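PDB 4Z8N: reticulocyte-binding protein 2a from Plasmodium vivax, which probably binds a receptor on the red-cell surface during parasite invasion, through the helical erythrocyte-binding domain that makes up this chain. Local coordinates for residues Q16-V21 / C114-M119; P23-M28 / S121-M126. All coordinates share one frame; numbering follows the deposited sequence.

Contact 1 of 2, residues Q16-V21 / C114-M119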
loop_
_atom_site.group_PDB
_atom_site.type_symbol
_atom_site.label_atom_id
_atom_site.label_comp_id
_atom_site.label_asym_id
_atom_site.label_seq_id
_atom_site.Cartn_x
_atom_site.Cartn_y
_atom_site.Cartn_z
ATOM N N GLN A 16 3.182 4.901 -8.571
ATOM C CA GLN A 16 3.976 4.128 -7.630
ATOM C C GLN A 16 3.415 4.328 -6.221
ATOM O O GLN A 16 2.885 5.390 -5.892
ATOM C CB GLN A 16 5.453 4.536 -7.705
ATOM C CG GLN A 16 5.845 5.589 -6.673
ATOM C CD GLN A 16 7.334 5.910 -6.646
ATOM O OE1 GLN A 16 8.173 5.139 -7.123
ATOM N NE2 GLN A 16 7.668 7.055 -6.065
ATOM N N ILE A 17 3.493 3.289 -5.403
ATOM C CA ILE A 17 3.050 3.395 -4.025
ATOM C C ILE A 17 4.231 3.136 -3.109
ATOM O O ILE A 17 4.780 2.034 -3.083
ATOM C CB ILE A 17 1.905 2.408 -3.705
ATOM C CG1 ILE A 17 0.674 2.712 -4.567
ATOM C CG2 ILE A 17 1.543 2.472 -2.228
ATOM C CD1 ILE A 17 -0.497 1.771 -4.322
ATOM N N ILE A 18 4.642 4.164 -2.377
ATOM C CA ILE A 18 5.689 4.006 -1.382
ATOM C C ILE A 18 5.047 3.685 -0.043
ATOM O O ILE A 18 4.258 4.473 0.479
ATOM C CB ILE A 18 6.559 5.262 -1.267
ATOM C CG1 ILE A 18 7.302 5.502 -2.582
ATOM C CG2 ILE A 18 7.541 5.123 -0.114
ATOM C CD1 ILE A 18 8.180 6.726 -2.569
ATOM N N SER A 19 5.374 2.520 0.503
ATOM C CA SER A 19 4.734 2.052 1.722
ATOM C C SER A 19 5.573 2.360 2.957
ATOM O O SER A 19 6.802 2.381 2.898
ATOM C CB SER A 19 4.459 0.550 1.631
ATOM O OG SER A 19 3.790 0.081 2.786
ATOM N N THR A 20 4.898 2.607 4.074
ATOM C CA THR A 20 5.579 2.884 5.333
ATOM C C THR A 20 5.944 1.595 6.059
ATOM O O THR A 20 6.589 1.626 7.107
ATOM C CB THR A 20 4.714 3.756 6.259
ATOM O OG1 THR A 20 3.403 3.189 6.361
ATOM C CG2 THR A 20 4.610 5.174 5.718
ATOM N N VAL A 21 5.528 0.464 5.497
ATOM C CA VAL A 21 5.807 -0.837 6.093
ATOM C C VAL A 21 6.603 -1.728 5.136
ATOM O O VAL A 21 6.552 -1.555 3.917
ATOM C CB VAL A 21 4.504 -1.560 6.507
ATOM C CG1 VAL A 21 3.696 -0.699 7.468
ATOM C CG2 VAL A 21 3.677 -1.926 5.288
ATOM N N CYS A 114 9.806 12.705 5.115
ATOM C CA CYS A 114 10.807 11.890 5.792
ATOM C C CYS A 114 10.801 10.476 5.213
ATOM O O CYS A 114 11.850 9.855 5.043
ATOM C CB CYS A 114 10.543 11.865 7.301
ATOM S SG CYS A 114 11.660 10.819 8.264
ATOM N N VAL A 115 9.608 9.983 4.901
ATOM C CA VAL A 115 9.442 8.649 4.333
ATOM C C VAL A 115 9.865 8.612 2.864
ATOM O O VAL A 115 10.558 7.692 2.429
ATOM C CB VAL A 115 7.979 8.172 4.465
ATOM C CG1 VAL A 115 7.744 6.901 3.660
ATOM C CG2 VAL A 115 7.625 7.957 5.929
ATOM N N GLN A 116 9.457 9.625 2.107
ATOM C CA GLN A 116 9.761 9.681 0.680
ATOM C C GLN A 116 11.149 10.243 0.383
ATOM O O GLN A 116 11.509 10.416 -0.780
ATOM C CB GLN A 116 8.712 10.514 -0.057
ATOM C CG GLN A 116 7.398 9.799 -0.309
ATOM C CD GLN A 116 6.446 10.635 -1.138
ATOM O OE1 GLN A 116 6.609 11.851 -1.251
ATOM N NE2 GLN A 116 5.450 9.989 -1.735
ATOM N N ALA A 117 11.921 10.539 1.424
ATOM C CA ALA A 117 13.276 11.048 1.231
ATOM C C ALA A 117 14.134 9.998 0.530
ATOM O O ALA A 117 13.976 8.799 0.772
ATOM C CB ALA A 117 13.894 11.447 2.561
ATOM N N ASN A 118 15.018 10.458 -0.355
ATOM C CA ASN A 118 15.921 9.585 -1.110
ATOM C C ASN A 118 15.196 8.587 -2.014
ATOM O O ASN A 118 15.794 7.608 -2.463
ATOM C CB ASN A 118 16.844 8.826 -0.155
ATOM C CG ASN A 118 17.553 9.741 0.819
ATOM O OD1 ASN A 118 18.187 10.719 0.420
ATOM N ND2 ASN A 118 17.441 9.434 2.107
ATOM N N MET A 119 13.917 8.843 -2.276
ATOM C CA MET A 119 13.082 7.969 -3.103
ATOM C C MET A 119 13.724 7.699 -4.454
ATOM O O MET A 119 13.689 6.586 -4.978
ATOM C CB MET A 119 11.696 8.596 -3.291
ATOM C CG MET A 119 11.023 8.304 -4.624
ATOM S SD MET A 119 9.439 9.154 -4.790
ATOM C CE MET A 119 9.871 10.806 -4.243
#
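Ile18 reaches from a short strand into the corner between two helices and meets Val115, Gln116 and Met119 there, a worked example of one branched side chain dividing its contacts among several neighbours. From CB the two branches part. CG2 of Ile18 takes the short route and lies 4.2 Å from CG1 of Val115, the two side chains sliding past each other in opposite directions. CG1 of Ile18 stands anti to the carbonyl carbon (chi1 -64°) and the chain then runs straight on (chi2 180°), which carries CD1 out to Gln116 and Met119. There CD1 of Ile18 sits 3.9 Å from CG of Gln116 and 3.5 Å from SD of Met119, whose chain it crosses at about a right angle.

Two residues on, just past the strand, Thr20 adds its CG2 methyl, 4.1 Å from CG2 of Val115 and about as far from CG1, so that it rests against both prongs of the valine. Its hydroxyl OG1 serves elsewhere, hydrogen-bonded to the carbonyl of Leu8. At the other end, the amide of Gln16 brings NE2 to 3.0 Å from SD of Met119, a doubtfully close approach that is not a hydrogen bond.

The corner itself is a type II beta turn from Gln116 to Met119, closed by the bond from N of Met119 to O of Gln116 at 3.2 Å. It joins helix 94-115 to helix 119-136, and the disulfide between Cys114 and Cys70 ties the end of helix 94-115 to the junction of helices 42-69 and 71-85. The facing strand pairs antiparallel with strand 9-11 and ends in an ST turn at Ser19. What results is a small two-stranded hairpin packed by apolar side chains onto the turn between helices 94-115 and 119-136 of an otherwise helical domain.

Contact 2 of 2, residues P23-M28 / S121-M126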
loop_
_atom_site.group_PDB
_atom_site.type_symbol
_atom_site.label_atom_id
_atom_site.label_comp_id
_atom_site.label_asym_id
_atom_site.label_seq_id
_atom_site.Cartn_x
_atom_site.Cartn_y
_atom_site.Cartn_z
ATOM N N PRO A 23 7.834 -4.494 2.664
ATOM C CA PRO A 23 9.176 -4.139 2.190
ATOM C C PRO A 23 9.275 -2.764 1.520
ATOM O O PRO A 23 10.183 -2.561 0.713
ATOM C CB PRO A 23 9.465 -5.238 1.173
ATOM C CG PRO A 23 8.128 -5.486 0.552
ATOM C CD PRO A 23 7.099 -5.272 1.649
ATOM N N PHE A 24 8.342 -1.864 1.828
ATOM C CA PHE A 24 8.418 -0.446 1.450
ATOM C C PHE A 24 8.300 -0.154 -0.054
ATOM O O PHE A 24 7.507 0.698 -0.457
ATOM C CB PHE A 24 9.717 0.165 1.990
ATOM C CG PHE A 24 9.977 -0.161 3.435
ATOM C CD1 PHE A 24 9.202 0.402 4.436
ATOM C CD2 PHE A 24 10.988 -1.041 3.791
ATOM C CE1 PHE A 24 9.434 0.099 5.765
ATOM C CE2 PHE A 24 11.225 -1.349 5.118
ATOM C CZ PHE A 24 10.446 -0.779 6.107
ATOM N N TYR A 25 9.087 -0.837 -0.878
ATOM C CA TYR A 25 9.016 -0.653 -2.330
ATOM C C TYR A 25 8.651 -1.960 -3.016
ATOM O O TYR A 25 9.090 -3.029 -2.594
ATOM C CB TYR A 25 10.344 -0.134 -2.887
ATOM C CG TYR A 25 10.630 1.321 -2.589
ATOM C CD1 TYR A 25 11.046 1.723 -1.326
ATOM C CD2 TYR A 25 10.505 2.288 -3.578
ATOM C CE1 TYR A 25 11.314 3.050 -1.051
ATOM C CE2 TYR A 25 10.773 3.620 -3.315
ATOM C CZ TYR A 25 11.178 3.993 -2.049
ATOM O OH TYR A 25 11.445 5.315 -1.780
ATOM N N VAL A 26 7.863 -1.874 -4.083
ATOM C CA VAL A 26 7.379 -3.075 -4.755
ATOM C C VAL A 26 8.517 -3.824 -5.458
ATOM O O VAL A 26 8.466 -5.046 -5.590
ATOM C CB VAL A 26 6.255 -2.742 -5.769
ATOM C CG1 VAL A 26 6.786 -1.892 -6.918
ATOM C CG2 VAL A 26 5.601 -4.016 -6.289
ATOM N N GLN A 27 9.549 -3.097 -5.884
ATOM C CA GLN A 27 10.718 -3.712 -6.514
ATOM C C GLN A 27 11.384 -4.720 -5.578
ATOM O O GLN A 27 11.880 -5.758 -6.019
ATOM C CB GLN A 27 11.738 -2.647 -6.933
ATOM C CG GLN A 27 11.265 -1.692 -8.029
ATOM C CD GLN A 27 10.716 -0.385 -7.478
ATOM O OE1 GLN A 27 9.893 -0.378 -6.562
ATOM N NE2 GLN A 27 11.174 0.730 -8.038
ATOM N N MET A 28 11.394 -4.404 -4.286
ATOM C CA MET A 28 12.018 -5.264 -3.287
ATOM C C MET A 28 11.241 -6.562 -3.164
ATOM O O MET A 28 11.816 -7.631 -2.967
ATOM C CB MET A 28 12.100 -4.553 -1.933
ATOM C CG MET A 28 12.811 -3.205 -1.987
ATOM S SD MET A 28 14.543 -3.328 -2.483
ATOM C CE MET A 28 15.296 -3.899 -0.968
ATOM N N SER A 121 17.055 8.125 -5.338
ATOM C CA SER A 121 18.292 7.378 -5.190
ATOM C C SER A 121 17.992 5.900 -4.960
ATOM O O SER A 121 18.676 5.029 -5.496
ATOM C CB SER A 121 19.121 7.943 -4.037
ATOM O OG SER A 121 19.453 9.301 -4.268
ATOM N N TYR A 122 16.960 5.628 -4.166
ATOM C CA TYR A 122 16.529 4.257 -3.904
ATOM C C TYR A 122 16.054 3.559 -5.176
ATOM O O TYR A 122 16.456 2.432 -5.461
ATOM C CB TYR A 122 15.416 4.235 -2.855
ATOM C CG TYR A 122 15.884 4.580 -1.462
ATOM C CD1 TYR A 122 17.206 4.382 -1.084
ATOM C CD2 TYR A 122 15.003 5.096 -0.519
ATOM C CE1 TYR A 122 17.640 4.693 0.189
ATOM C CE2 TYR A 122 15.430 5.411 0.760
ATOM C CZ TYR A 122 16.750 5.206 1.107
ATOM O OH TYR A 122 17.185 5.514 2.375
ATOM N N THR A 123 15.193 4.237 -5.932
ATOM C CA THR A 123 14.662 3.704 -7.184
ATOM C C THR A 123 15.773 3.420 -8.197
ATOM O O THR A 123 15.734 2.417 -8.912
ATOM C CB THR A 123 13.642 4.676 -7.811
ATOM O OG1 THR A 123 12.572 4.906 -6.888
ATOM C CG2 THR A 123 13.078 4.112 -9.108
ATOM N N ASP A 124 16.761 4.311 -8.249
ATOM C CA ASP A 124 17.888 4.164 -9.164
ATOM C C ASP A 124 18.683 2.894 -8.880
ATOM O O ASP A 124 19.063 2.174 -9.799
ATOM C CB ASP A 124 18.808 5.384 -9.085
ATOM C CG ASP A 124 18.192 6.623 -9.711
ATOM O OD1 ASP A 124 17.034 6.544 -10.173
ATOM O OD2 ASP A 124 18.867 7.675 -9.739
ATOM N N ARG A 125 18.925 2.622 -7.603
ATOM C CA ARG A 125 19.683 1.440 -7.208
ATOM C C ARG A 125 18.915 0.159 -7.498
ATOM O O ARG A 125 19.504 -0.847 -7.891
ATOM C CB ARG A 125 20.045 1.503 -5.728
ATOM C CG ARG A 125 20.967 2.646 -5.367
ATOM C CD ARG A 125 21.207 2.660 -3.879
ATOM N NE ARG A 125 21.916 1.461 -3.444
ATOM C CZ ARG A 125 22.110 1.131 -2.173
ATOM N NH1 ARG A 125 21.626 1.901 -1.213
ATOM N NH2 ARG A 125 22.769 0.025 -1.861
ATOM N N MET A 126 17.602 0.198 -7.293
ATOM C CA MET A 126 16.751 -0.942 -7.616
ATOM C C MET A 126 16.765 -1.185 -9.119
ATOM O O MET A 126 16.779 -2.327 -9.576
ATOM C CB MET A 126 15.320 -0.711 -7.123
ATOM C CG MET A 126 15.213 -0.512 -5.623
ATOM S SD MET A 126 13.588 0.077 -5.097
ATOM C CE MET A 126 13.969 0.625 -3.436
HETATM O O HOH W 1 13.197 0.763 -10.282
#
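Gln27 reaches Thr123 through a water: its NE2 donates to the water at 3.0 Å, and the water in turn gives a weak bond of 3.3 Å to the backbone O of Thr123. The glutamine chain is bent at chi2 (96°), which brings its amide across Met126, CD of Gln27 lying 3.8 Å from SD of Met126, the two chains crossing at about a right angle.

Met126 is the side chain that fills the interface. Extended beyond CG, it sends its CE methyl over one face of the Tyr25 ring, 3.8 Å from the ring centroid and 24° off the normal, a CH-pi contact. The sulfur comes in obliquely, making this a Met-aromatic pair as well. The same methyl lies 4.1 Å from SD of Met28. Farther along the ring, OH of Tyr25 meets the edge of Tyr122 in its plane, 3.8 Å from CD2, while the hydroxyl of Tyr122 bonds to Gln66.

All this joins the start of helix 26-37, and the loop before it, to helix 119-136. Phe31 of helix 26-37 also touches Met126, Met28 also packs on Val56 and Met60 of helix 42-69, and Pro23 touches helix 246-297.

In the fold
Contacts 1 and 2 are consecutive parts of one interface, their centres about 9 Å apart, and their segments alternate along the chain: strand then helix on one side, helix then helix on the other. Tyr25 joins them, its OH lying 3.4 Å from CA of Met119 and 3.6 Å from CD1 of Ile18. On the N-terminal side, N of Ser19 probably hydrogen-bonds O of Phe24 at 3.0 Å. Gln66 of helix 42-69 serves both contacts, bonding Cys114, Ala117 and Asn118 as well as Tyr122. Glu120, a calcium ligand in a structure of this protein, lies between the two in sequence, its side chain about 5 Å from that of Met119 and about 6 Å from that of Thr123; no calcium is bound to this chain.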